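Local coordinates for geranyltranstransferase (Legionella pneumophila subsp. pneumophila, PDB 3LOM), which probably catalyses magnesium-dependent chain elongation of isoprenoid diphosphates, yielding farnesyl or geranylgeranyl diphosphate, at residues Y44-G49 against T82-L87; R52-L57 against A77-T82; T256-T259 against Q265-E268. All blocks are in the same frame, centred on the assembly; numbering follows the deposited sequence. Where two conformers were deposited one is given.

Contacts 1 and 2, with centres 10 Å apart, share helix 69-91: helix 36-46 lies against it in contact 1 and helix 53-64 in contact 2, with T82 common to both segments. All three contacts are buried, but contact 3 is peripheral, its centre about 22 Å from the centre of the chain, and it joins two successive helices near the C-terminal end. Contact 1 sets a cysteine against an alanine and a leucine, and contact 3 one leucine against a capped helix start, whereas contact 2 adds a network of water and phosphate, with arginines and a glutamate, beside its apolar packing.

Contact 1 (Y44-G49 against T82-L87); sequences YALFSG and THCYSL
A small, largely buried apolar helix-helix contact, centred on C84, joins the C-terminal part of helix 36-46 to helix 69-91. The closest backbone approach pairs L46 with C84, whose CA atoms lie 6.8 Å apart. C84 brings its thiol directly to the opposite helix: SG stands anti to its own backbone N (chi1 -172°) and is thereby set beside A45 and L46 together. C84 SG lies 3.7 Å from A45 O and 4.1 Å from A45 CB. L46 approaches by one branch, its CD2 being 3.9 Å from both CB and SG of C84. The CB of L46 does not point straight at helix 69-91; the reach of its branched end is what closes the gap. The CB and SG of C84 therefore meet a leucine branch, and the sulfur also meets a methyl and a backbone carbonyl. Around the contact, M123 of helix 113-135 packs on both L46 and C84, and I88 touches A45. K104 donates hydrogen bonds to Y44 O and S48 OG. The contact belongs to the all-helical fold of the polyprenyl synthase family, in which the C-terminal end of helix 69-91 runs into the first aspartate-rich motif.

Contact 2 (R52-L57 against A77-T82); sequences RIRPIL and AALELT. With PO4 (phosphate ion), chain C.
P55 lays its ring over the side chain of E80, crossing it obliquely, with CG of P55 3.4 Å from CG of E80, a tight apolar meeting. The bend at chi2 (-42°) keeps CG of E80 against the ring while the carboxylate turns toward the start of helix 53-64. There OE1 of E80 lies 3.8 Å from CB of R52. A second, looser apolar touch joins the CB of R54 to CD2 of L79.

The polar side is organised by water and a phosphate ion, probably from the crystallisation liquor. One water gives one proton to OE1 of E80, at 2.8 Å, and the other to O3 of the phosphate; it accepts from NH2 of R54, at 2.9 Å. The glutamate thus reaches the anion through a shared water, and the arginines nearby probably offset its buried charge. R54 also grips the phosphate directly, its NH2 2.8 Å from O4. I53, in the first turn, points its backbone N at O3 over 3.0 Å and nearly straight (162°), so the anion sits at the helix N-terminus. R52, at the N-cap, adds a weak bond from NH1 to O2, doubtful because R52 was deposited in two conformers. The segment belongs to the GGKR-x-RP motif of the family, whose basic residues in relatives bind the diphosphate of isopentenyl diphosphate; the phosphate position is consistent with that role.

Helix 5-28 flanks the pair, H20 touching both P55 and E80. Helix 178-201 packs C196 against R54 and L79, helix 289-303 lies on I53, and helix 113-135 backs the far side of helix 69-91.

Contact 3 (T256-T259 against Q265-E268); sequences TFAT and QLEE
F257 and A258 meet the single side chain of L266, and they do so just after a threonine that starts their short helix. T256, the N-cap, forms a capping box with T259: its backbone N donates to OG1 of T259 over 2.8 Å (160°), and its own OG1 takes a weak bond from the backbone N of A258. F257 comes next. Its CB points at helix 263-279 and lies 4.2 Å from CD1 of L266, but the ring leads off toward L224 and M228 of helix 209-236, while its backbone N is bonded to the carboxylate of D231. A258 follows, and here the packing is closer, with CD2 of L266 3.7 Å from CA of A258 and 3.8 Å from its CB. With chi1 at -173° carrying CG of L266 across to the other segment, and chi2 at 38° splitting the methyls, CD1 faces F257 and CD2 faces A258. T259, last in the segment, turns away from L266, and its OG1 is the acceptor of the capping box. The chemistry divides cleanly: polar groups fix the helix start within T256-T259, whereas between the two segments the contact is van der Waals packing of one leucine on F257 and A258.

Contact 1 (Y44-G49 against T82-L87)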
loop_
_atom_site.group_PDB
_atom_site.type_symbol
_atom_site.label_atom_id
_atom_site.label_comp_id
_atom_site.label_asym_id
_atom_site.label_seq_id
_atom_site.Cartn_x
_atom_site.Cartn_y
_atom_site.Cartn_z
ATOM N N TYR A 44 -2.220 -15.014 11.397
ATOM C CA TYR A 44 -3.167 -15.993 10.854
ATOM C C TYR A 44 -3.080 -16.079 9.330
ATOM O O TYR A 44 -3.074 -17.172 8.746
ATOM C CB TYR A 44 -4.602 -15.663 11.267
ATOM C CG TYR A 44 -5.615 -16.651 10.723
ATOM C CD1 TYR A 44 -5.792 -17.893 11.329
ATOM C CD2 TYR A 44 -6.389 -16.349 9.595
ATOM C CE1 TYR A 44 -6.704 -18.811 10.836
ATOM C CE2 TYR A 44 -7.306 -17.270 9.084
ATOM C CZ TYR A 44 -7.456 -18.498 9.717
ATOM O OH TYR A 44 -8.356 -19.419 9.247
ATOM N N ALA A 45 -3.025 -14.913 8.696
ATOM C CA ALA A 45 -3.038 -14.829 7.244
ATOM C C ALA A 45 -1.716 -15.266 6.612
ATOM O O ALA A 45 -1.719 -15.991 5.621
ATOM C CB ALA A 45 -3.403 -13.428 6.813
ATOM N N LEU A 46 -0.596 -14.851 7.208
ATOM C CA LEU A 46 0.734 -15.073 6.625
ATOM C C LEU A 46 1.321 -16.481 6.709
ATOM O O LEU A 46 2.261 -16.794 5.979
ATOM C CB LEU A 46 1.752 -14.093 7.213
ATOM C CG LEU A 46 1.959 -12.760 6.493
ATOM C CD1 LEU A 46 3.107 -12.023 7.141
ATOM C CD2 LEU A 46 2.228 -12.962 5.000
ATOM N N PHE A 47 0.806 -17.324 7.600
ATOM C CA PHE A 47 1.423 -18.632 7.797
ATOM C C PHE A 47 0.464 -19.772 7.542
ATOM O O PHE A 47 -0.581 -19.877 8.185
ATOM C CB PHE A 47 2.063 -18.745 9.178
ATOM C CG PHE A 47 3.196 -17.788 9.392
ATOM C CD1 PHE A 47 2.989 -16.586 10.056
ATOM C CD2 PHE A 47 4.469 -18.081 8.911
ATOM C CE1 PHE A 47 4.042 -15.686 10.249
ATOM C CE2 PHE A 47 5.533 -17.188 9.101
ATOM C CZ PHE A 47 5.314 -15.992 9.772
ATOM N N SER A 48 0.835 -20.612 6.578
ATOM C CA SER A 48 0.036 -21.766 6.195
ATOM C C SER A 48 0.936 -22.943 5.844
ATOM O O SER A 48 2.166 -22.806 5.789
ATOM C CB SER A 48 -0.867 -21.426 5.003
ATOM O OG SER A 48 -1.768 -20.379 5.325
ATOM N N GLY A 49 0.309 -24.098 5.619
ATOM C CA GLY A 49 0.993 -25.282 5.108
ATOM C C GLY A 49 1.259 -25.167 3.616
ATOM O O GLY A 49 0.734 -24.269 2.944
ATOM N N THR A 82 2.864 -8.495 -0.174
ATOM C CA THR A 82 2.027 -7.921 -1.246
ATOM C C THR A 82 1.034 -8.959 -1.779
ATOM O O THR A 82 -0.163 -8.701 -1.811
ATOM C CB THR A 82 2.866 -7.301 -2.405
ATOM O OG1 THR A 82 3.760 -6.306 -1.881
ATOM C CG2 THR A 82 1.950 -6.639 -3.445
ATOM N N HIS A 83 1.525 -10.140 -2.144
ATOM C CA HIS A 83 0.659 -11.226 -2.614
ATOM C C HIS A 83 -0.431 -11.560 -1.601
ATOM O O HIS A 83 -1.604 -11.665 -1.970
ATOM C CB HIS A 83 1.488 -12.471 -2.941
ATOM C CG HIS A 83 0.677 -13.647 -3.396
ATOM N ND1 HIS A 83 -0.210 -13.580 -4.449
ATOM C CD2 HIS A 83 0.639 -14.926 -2.955
ATOM C CE1 HIS A 83 -0.766 -14.765 -4.632
ATOM N NE2 HIS A 83 -0.268 -15.601 -3.738
ATOM N N CYS A 84 -0.043 -11.682 -0.328
ATOM C CA CYS A 84 -0.967 -12.058 0.743
ATOM C C CYS A 84 -2.055 -11.021 0.966
ATOM O O CYS A 84 -3.227 -11.390 1.067
ATOM C CB CYS A 84 -0.230 -12.356 2.063
ATOM S SG CYS A 84 -1.294 -13.044 3.361
ATOM N N TYR A 85 -1.679 -9.740 1.035
ATOM C CA TYR A 85 -2.667 -8.649 1.105
ATOM C C TYR A 85 -3.728 -8.771 0.007
ATOM O O TYR A 85 -4.930 -8.700 0.288
ATOM C CB TYR A 85 -1.992 -7.258 1.103
ATOM C CG TYR A 85 -2.407 -6.311 -0.024
ATOM C CD1 TYR A 85 -3.688 -5.744 -0.080
ATOM C CD2 TYR A 85 -1.505 -5.982 -1.032
ATOM C CE1 TYR A 85 -4.052 -4.900 -1.123
ATOM C CE2 TYR A 85 -1.855 -5.136 -2.068
ATOM C CZ TYR A 85 -3.123 -4.596 -2.108
ATOM O OH TYR A 85 -3.458 -3.756 -3.144
ATOM N N SER A 86 -3.291 -8.985 -1.232
ATOM C CA SER A 86 -4.238 -9.071 -2.332
ATOM C C SER A 86 -5.179 -10.259 -2.191
ATOM O O SER A 86 -6.360 -10.124 -2.479
ATOM C CB SER A 86 -3.533 -9.067 -3.689
ATOM O OG SER A 86 -3.035 -10.341 -4.050
ATOM N N LEU A 87 -4.671 -11.401 -1.723
ATOM C CA LEU A 87 -5.520 -12.584 -1.518
ATOM C C LEU A 87 -6.598 -12.349 -0.453
ATOM O O LEU A 87 -7.749 -12.734 -0.639
ATOM C CB LEU A 87 -4.685 -13.809 -1.138
ATOM C CG LEU A 87 -3.677 -14.403 -2.124
ATOM C CD1 LEU A 87 -2.861 -15.464 -1.403
ATOM C CD2 LEU A 87 -4.360 -14.996 -3.349
#

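Contact 2 (R52-L57 against A77-T82)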
loop_
_atom_site.group_PDB
_atom_site.type_symbol
_atom_site.label_atom_id
_atom_site.label_comp_id
_atom_site.label_asym_id
_atom_site.label_seq_id
_atom_site.Cartn_x
_atom_site.Cartn_y
_atom_site.Cartn_z
ATOM N N ARG A 52 4.962 -21.364 -0.778
ATOM C CA ARG A 52 4.588 -20.122 -1.453
ATOM C C ARG A 52 5.558 -19.875 -2.616
ATOM O O ARG A 52 6.751 -19.637 -2.396
ATOM C CB ARG A 52 4.635 -18.938 -0.477
ATOM C CG ARG A 52 4.478 -19.282 1.013
ATOM C CD ARG A 52 3.043 -19.129 1.510
ATOM N NE ARG A 52 2.308 -20.391 1.516
ATOM C CZ ARG A 52 1.365 -20.709 0.637
ATOM N NH1 ARG A 52 1.036 -19.852 -0.323
ATOM N NH2 ARG A 52 0.749 -21.880 0.721
ATOM N N ILE A 53 5.040 -19.929 -3.844
ATOM C CA ILE A 53 5.867 -19.893 -5.066
ATOM C C ILE A 53 6.724 -18.633 -5.308
ATOM O O ILE A 53 7.883 -18.750 -5.716
ATOM C CB ILE A 53 5.049 -20.332 -6.343
ATOM C CG1 ILE A 53 5.971 -20.638 -7.529
ATOM C CG2 ILE A 53 3.961 -19.318 -6.711
ATOM C CD1 ILE A 53 6.913 -21.806 -7.296
ATOM N N ARG A 54 6.181 -17.450 -5.022
ATOM C CA ARG A 54 6.909 -16.192 -5.258
ATOM C C ARG A 54 8.242 -16.012 -4.490
ATOM O O ARG A 54 9.235 -15.632 -5.118
ATOM C CB ARG A 54 5.990 -14.963 -5.122
ATOM C CG ARG A 54 4.981 -14.833 -6.250
ATOM C CD ARG A 54 3.691 -14.177 -5.783
ATOM N NE ARG A 54 2.626 -14.277 -6.781
ATOM C CZ ARG A 54 1.795 -15.311 -6.908
ATOM N NH1 ARG A 54 0.859 -15.301 -7.852
ATOM N NH2 ARG A 54 1.895 -16.359 -6.098
ATOM N N PRO A 55 8.282 -16.283 -3.154
ATOM C CA PRO A 55 9.583 -16.225 -2.470
ATOM C C PRO A 55 10.635 -17.190 -2.998
ATOM O O PRO A 55 11.800 -16.823 -3.076
ATOM C CB PRO A 55 9.236 -16.611 -1.030
ATOM C CG PRO A 55 7.895 -16.153 -0.859
ATOM C CD PRO A 55 7.195 -16.406 -2.165
ATOM N N ILE A 56 10.218 -18.404 -3.349
ATOM C CA ILE A 56 11.110 -19.414 -3.910
ATOM C C ILE A 56 11.740 -18.940 -5.225
ATOM O O ILE A 56 12.955 -19.065 -5.414
ATOM C CB ILE A 56 10.379 -20.765 -4.126
ATOM C CG1 ILE A 56 9.782 -21.268 -2.806
ATOM C CG2 ILE A 56 11.335 -21.810 -4.709
ATOM C CD1 ILE A 56 8.729 -22.365 -2.965
ATOM N N LEU A 57 10.914 -18.372 -6.106
ATOM C CA LEU A 57 11.378 -17.829 -7.387
ATOM C C LEU A 57 12.391 -16.718 -7.183
ATOM O O LEU A 57 13.391 -16.670 -7.887
ATOM C CB LEU A 57 10.207 -17.324 -8.235
ATOM C CG LEU A 57 9.226 -18.373 -8.759
ATOM C CD1 LEU A 57 7.942 -17.703 -9.234
ATOM C CD2 LEU A 57 9.847 -19.235 -9.856
ATOM N N ALA A 77 10.112 -11.431 1.207
ATOM C CA ALA A 77 9.165 -11.113 2.269
ATOM C C ALA A 77 8.177 -10.070 1.775
ATOM O O ALA A 77 6.964 -10.231 1.935
ATOM C CB ALA A 77 9.894 -10.608 3.513
ATOM N N ALA A 78 8.716 -9.013 1.168
ATOM C CA ALA A 78 7.926 -7.940 0.566
ATOM C C ALA A 78 6.976 -8.446 -0.511
ATOM O O ALA A 78 5.825 -8.015 -0.582
ATOM C CB ALA A 78 8.835 -6.891 0.007
ATOM N N LEU A 79 7.448 -9.380 -1.330
ATOM C CA LEU A 79 6.595 -10.009 -2.330
ATOM C C LEU A 79 5.472 -10.842 -1.769
ATOM O O LEU A 79 4.352 -10.781 -2.284
ATOM C CB LEU A 79 7.411 -10.884 -3.259
ATOM C CG LEU A 79 7.506 -10.362 -4.677
ATOM C CD1 LEU A 79 8.647 -11.074 -5.281
ATOM C CD2 LEU A 79 6.234 -10.606 -5.478
ATOM N N GLU A 80 5.768 -11.646 -0.747
ATOM C CA GLU A 80 4.733 -12.451 -0.106
ATOM C C GLU A 80 3.724 -11.596 0.622
ATOM O O GLU A 80 2.538 -11.886 0.561
ATOM C CB GLU A 80 5.297 -13.502 0.844
ATOM C CG GLU A 80 4.973 -14.938 0.438
ATOM C CD GLU A 80 3.550 -15.149 -0.046
ATOM O OE1 GLU A 80 3.371 -15.480 -1.242
ATOM O OE2 GLU A 80 2.615 -14.989 0.762
ATOM N N LEU A 81 4.200 -10.547 1.296
ATOM C CA LEU A 81 3.320 -9.588 1.966
ATOM C C LEU A 81 2.348 -8.926 0.985
ATOM O O LEU A 81 1.148 -8.831 1.276
ATOM C CB LEU A 81 4.127 -8.523 2.723
ATOM C CG LEU A 81 4.734 -8.891 4.083
ATOM C CD1 LEU A 81 5.818 -7.899 4.460
ATOM C CD2 LEU A 81 3.669 -8.945 5.162
ATOM N N THR A 82 2.864 -8.495 -0.174
ATOM C CA THR A 82 2.027 -7.921 -1.246
ATOM C C THR A 82 1.034 -8.959 -1.779
ATOM O O THR A 82 -0.163 -8.701 -1.811
ATOM C CB THR A 82 2.866 -7.301 -2.405
ATOM O OG1 THR A 82 3.760 -6.306 -1.881
ATOM C CG2 THR A 82 1.950 -6.639 -3.445
HETATM P P PO4 C . 0.602 -19.544 -4.161
HETATM O O1 PO4 C . 0.130 -20.905 -4.606
HETATM O O2 PO4 C . -0.182 -19.111 -2.941
HETATM O O3 PO4 C . 2.074 -19.600 -3.824
HETATM O O4 PO4 C . 0.375 -18.566 -5.291
HETATM O O HOH W 1 3.216 -17.047 -3.578
#

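Contact 3 (T256-T259 against Q265-E268)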
loop_
_atom_site.group_PDB
_atom_site.type_symbol
_atom_site.label_atom_id
_atom_site.label_comp_id
_atom_site.label_asym_id
_atom_site.label_seq_id
_atom_site.Cartn_x
_atom_site.Cartn_y
_atom_site.Cartn_z
ATOM N N THR A 256 -12.818 -18.686 -19.411
ATOM C CA THR A 256 -11.499 -19.095 -18.938
ATOM C C THR A 256 -10.674 -19.579 -20.128
ATOM O O THR A 256 -11.185 -19.667 -21.252
ATOM C CB THR A 256 -11.588 -20.257 -17.915
ATOM O OG1 THR A 256 -12.276 -21.367 -18.504
ATOM C CG2 THR A 256 -12.303 -19.832 -16.635
ATOM N N PHE A 257 -9.408 -19.915 -19.876
ATOM C CA PHE A 257 -8.585 -20.610 -20.867
ATOM C C PHE A 257 -9.205 -21.961 -21.231
ATOM O O PHE A 257 -9.007 -22.463 -22.336
ATOM C CB PHE A 257 -7.150 -20.808 -20.360
ATOM C CG PHE A 257 -6.304 -19.559 -20.411
ATOM C CD1 PHE A 257 -5.844 -19.058 -21.626
ATOM C CD2 PHE A 257 -5.954 -18.891 -19.242
ATOM C CE1 PHE A 257 -5.059 -17.904 -21.677
ATOM C CE2 PHE A 257 -5.167 -17.737 -19.280
ATOM C CZ PHE A 257 -4.721 -17.242 -20.502
ATOM N N ALA A 258 -9.973 -22.522 -20.298
ATOM C CA ALA A 258 -10.638 -23.808 -20.480
ATOM C C ALA A 258 -11.983 -23.713 -21.195
ATOM O O ALA A 258 -12.629 -24.733 -21.440
ATOM C CB ALA A 258 -10.799 -24.510 -19.143
ATOM N N THR A 259 -12.411 -22.495 -21.515
ATOM C CA THR A 259 -13.609 -22.304 -22.330
ATOM C C THR A 259 -13.214 -21.854 -23.731
ATOM O O THR A 259 -13.971 -22.033 -24.691
ATOM C CB THR A 259 -14.586 -21.272 -21.717
ATOM O OG1 THR A 259 -13.923 -20.010 -21.565
ATOM C CG2 THR A 259 -15.118 -21.749 -20.365
ATOM N N GLN A 265 -6.123 -28.847 -26.714
ATOM C CA GLN A 265 -5.508 -27.560 -27.038
ATOM C C GLN A 265 -4.872 -26.932 -25.810
ATOM O O GLN A 265 -3.743 -26.434 -25.879
ATOM C CB GLN A 265 -6.542 -26.588 -27.608
ATOM C CG GLN A 265 -6.956 -26.853 -29.043
ATOM C CD GLN A 265 -8.101 -25.965 -29.470
ATOM O OE1 GLN A 265 -9.236 -26.142 -29.027
ATOM N NE2 GLN A 265 -7.809 -24.995 -30.329
ATOM N N LEU A 266 -5.604 -26.958 -24.697
ATOM C CA LEU A 266 -5.119 -26.399 -23.444
ATOM C C LEU A 266 -3.899 -27.168 -22.964
ATOM O O LEU A 266 -2.896 -26.553 -22.615
ATOM C CB LEU A 266 -6.218 -26.373 -22.375
ATOM C CG LEU A 266 -5.959 -25.683 -21.026
ATOM C CD1 LEU A 266 -5.139 -24.392 -21.124
ATOM C CD2 LEU A 266 -7.284 -25.408 -20.354
ATOM N N GLU A 267 -3.990 -28.501 -22.994
ATOM C CA GLU A 267 -2.885 -29.403 -22.647
ATOM C C GLU A 267 -1.596 -29.084 -23.396
ATOM O O GLU A 267 -0.515 -29.081 -22.803
ATOM C CB GLU A 267 -3.274 -30.857 -22.916
ATOM C CG GLU A 267 -4.017 -31.533 -21.775
ATOM C CD GLU A 267 -4.725 -32.811 -22.202
ATOM O OE1 GLU A 267 -4.336 -33.406 -23.233
ATOM O OE2 GLU A 267 -5.677 -33.221 -21.501
ATOM N N GLU A 268 -1.719 -28.809 -24.694
ATOM C CA GLU A 268 -0.561 -28.444 -25.501
ATOM C C GLU A 268 -0.084 -27.028 -25.198
ATOM O O GLU A 268 1.121 -26.791 -25.148
ATOM C CB GLU A 268 -0.838 -28.635 -26.997
ATOM C CG GLU A 268 0.412 -28.571 -27.892
ATOM C CD GLU A 268 1.394 -29.715 -27.652
ATOM O OE1 GLU A 268 0.960 -30.821 -27.271
ATOM O OE2 GLU A 268 2.609 -29.506 -27.852
#